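Local structure of methionine-binding lipoprotein MetQ (Bacillus subtilis subsp. subtilis, 4GOT) at residues Q61-P64 with Y65-E69. The protein binds methionine and probably passes it to the membrane permease of the MetNPQ ABC transporter, and also takes part in methionine sulfoxide transport. Residues are numbered along the deposited sequence; the frame is centred on the assembly and turned at random.
With MSE (selenomethionine), chain B.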
loop_
_atom_site.group_PDB
_atom_site.type_symbol
_atom_site.label_atom_id
_atom_site.label_comp_id
_atom_site.label_asym_id
_atom_site.label_seq_id
_atom_site.Cartn_x
_atom_site.Cartn_y
_atom_site.Cartn_z
ATOM N N GLN A 61 -3.036 -4.670 0.760
ATOM C CA GLN A 61 -1.631 -4.763 1.234
ATOM C C GLN A 61 -0.688 -5.267 0.185
ATOM O O GLN A 61 -1.123 -5.738 -0.851
ATOM C CB GLN A 61 -1.565 -5.735 2.433
ATOM C CG GLN A 61 -1.670 -7.219 2.053
ATOM C CD GLN A 61 -2.118 -8.110 3.182
ATOM O OE1 GLN A 61 -1.527 -8.115 4.264
ATOM N NE2 GLN A 61 -3.186 -8.895 2.938
ATOM N N HIS A 62 0.599 -5.271 0.500
ATOM C CA HIS A 62 1.620 -5.913 -0.366
ATOM C C HIS A 62 2.184 -7.143 0.376
ATOM O O HIS A 62 1.811 -7.402 1.512
ATOM C CB HIS A 62 2.741 -4.932 -0.751
ATOM C CG HIS A 62 3.172 -4.009 0.363
ATOM N ND1 HIS A 62 3.847 -4.438 1.500
ATOM C CD2 HIS A 62 3.042 -2.666 0.491
ATOM C CE1 HIS A 62 4.079 -3.400 2.287
ATOM N NE2 HIS A 62 3.571 -2.317 1.719
ATOM N N ILE A 63 3.048 -7.908 -0.285
ATOM C CA ILE A 63 3.563 -9.164 0.277
ATOM C C ILE A 63 4.384 -8.909 1.576
ATOM O O ILE A 63 4.187 -9.620 2.554
ATOM C CB ILE A 63 4.350 -10.014 -0.771
ATOM C CG1 ILE A 63 3.426 -10.598 -1.853
ATOM C CG2 ILE A 63 5.211 -11.113 -0.113
ATOM C CD1 ILE A 63 4.144 -10.890 -3.159
ATOM N N PRO A 64 5.276 -7.877 1.589
ATOM C CA PRO A 64 6.007 -7.578 2.839
ATOM C C PRO A 64 5.048 -7.279 4.011
ATOM O O PRO A 64 5.279 -7.734 5.139
ATOM C CB PRO A 64 6.872 -6.387 2.430
ATOM C CG PRO A 64 7.227 -6.694 0.977
ATOM C CD PRO A 64 5.868 -7.146 0.443
ATOM N N TYR A 65 3.952 -6.580 3.743
ATOM C CA TYR A 65 3.019 -6.293 4.815
ATOM C C TYR A 65 2.395 -7.613 5.329
ATOM O O TYR A 65 2.282 -7.830 6.531
ATOM C CB TYR A 65 1.940 -5.322 4.371
ATOM C CG TYR A 65 1.091 -4.852 5.546
ATOM C CD1 TYR A 65 -0.029 -5.539 5.919
ATOM C CD2 TYR A 65 1.434 -3.707 6.277
ATOM C CE1 TYR A 65 -0.790 -5.147 7.008
ATOM C CE2 TYR A 65 0.669 -3.299 7.373
ATOM C CZ TYR A 65 -0.446 -4.032 7.733
ATOM O OH TYR A 65 -1.264 -3.631 8.781
ATOM N N LEU A 66 1.948 -8.457 4.395
ATOM C CA LEU A 66 1.335 -9.758 4.709
ATOM C C LEU A 66 2.291 -10.638 5.526
ATOM O O LEU A 66 1.899 -11.203 6.548
ATOM C CB LEU A 66 0.884 -10.495 3.418
ATOM C CG LEU A 66 0.257 -11.896 3.691
ATOM C CD1 LEU A 66 -1.011 -11.816 4.582
ATOM C CD2 LEU A 66 -0.016 -12.611 2.369
ATOM N N GLU A 67 3.561 -10.701 5.091
ATOM C CA GLU A 67 4.582 -11.475 5.815
ATOM C C GLU A 67 4.804 -11.038 7.248
ATOM O O GLU A 67 4.804 -11.880 8.178
ATOM C CB GLU A 67 5.904 -11.454 5.053
ATOM C CG GLU A 67 5.806 -12.331 3.842
ATOM C CD GLU A 67 7.094 -12.382 3.078
ATOM O OE1 GLU A 67 8.079 -11.748 3.527
ATOM O OE2 GLU A 67 7.088 -13.055 2.035
ATOM N N GLN A 68 4.980 -9.731 7.433
ATOM C CA GLN A 68 5.041 -9.155 8.781
ATOM C C GLN A 68 3.823 -9.503 9.633
ATOM O O GLN A 68 3.952 -9.800 10.830
ATOM C CB GLN A 68 5.159 -7.606 8.722
ATOM C CG GLN A 68 5.241 -6.926 10.102
ATOM C CD GLN A 68 6.510 -7.280 10.892
ATOM O OE1 GLN A 68 7.537 -7.626 10.323
ATOM N NE2 GLN A 68 6.431 -7.170 12.213
ATOM N N GLU A 69 2.635 -9.383 9.049
ATOM C CA GLU A 69 1.386 -9.673 9.802
ATOM C C GLU A 69 1.334 -11.106 10.292
ATOM O O GLU A 69 0.914 -11.388 11.434
ATOM C CB GLU A 69 0.190 -9.384 8.950
ATOM C CG GLU A 69 0.015 -7.887 8.725
ATOM C CD GLU A 69 -0.901 -7.257 9.766
ATOM O OE1 GLU A 69 -2.117 -7.574 9.694
ATOM O OE2 GLU A 69 -0.392 -6.454 10.605
HETATM N N MSE B 300 -1.904 0.524 -0.585
HETATM C CA MSE B 300 -0.703 0.706 0.283
HETATM C C MSE B 300 0.612 0.931 -0.536
HETATM O O MSE B 300 0.842 0.153 -1.422
HETATM O OXT MSE B 300 1.478 1.819 -0.330
HETATM C CB MSE B 300 -0.532 -0.552 1.149
HETATM C CG MSE B 300 0.436 -0.436 2.283
HETATM SE SE MSE B 300 0.754 -2.158 3.207
HETATM C CE MSE B 300 -1.033 -2.225 4.301
#
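Tyr-65 meets Gln-61 at its ring edge: OE1 of Gln-61 lies in the plane of the ring, 3.4 Å from CD1, while Asn-47 donates a hydrogen bond to that oxygen. The Gln-61 amide runs on past Leu-66, its OE1 3.3 Å from Leu-66 CA. His-62 is the N-cap of helix 63-72. A chi1 of 40° tucks its CG in over the backbone, between N and C, and turns the ND1 edge of the ring back toward the first turn. There ND1 accepts from Tyr-65 N at 3.1 Å. The bond is bent, 143° at the hydrogen, its donor tilted from the ring plane. Leu-66 N bonds to His-62 O. The selenomethionine ligand ends between the two aromatic residues, its methyl CE 3.4 Å above the centre of the Tyr-65 ring and its SE 3.2 Å from His-62 NE2, over the imidazole face but displaced toward its rim. NE2 also hydrogen-bonds Glu-116. An alanine in place of His-62 would probably leave Tyr-65 N without its cap, Glu-116 without this partner and the selenium without one wall. With ND1 accepting, NE2 is probably the protonated nitrogen; one ring both caps the helix and faces the ligand.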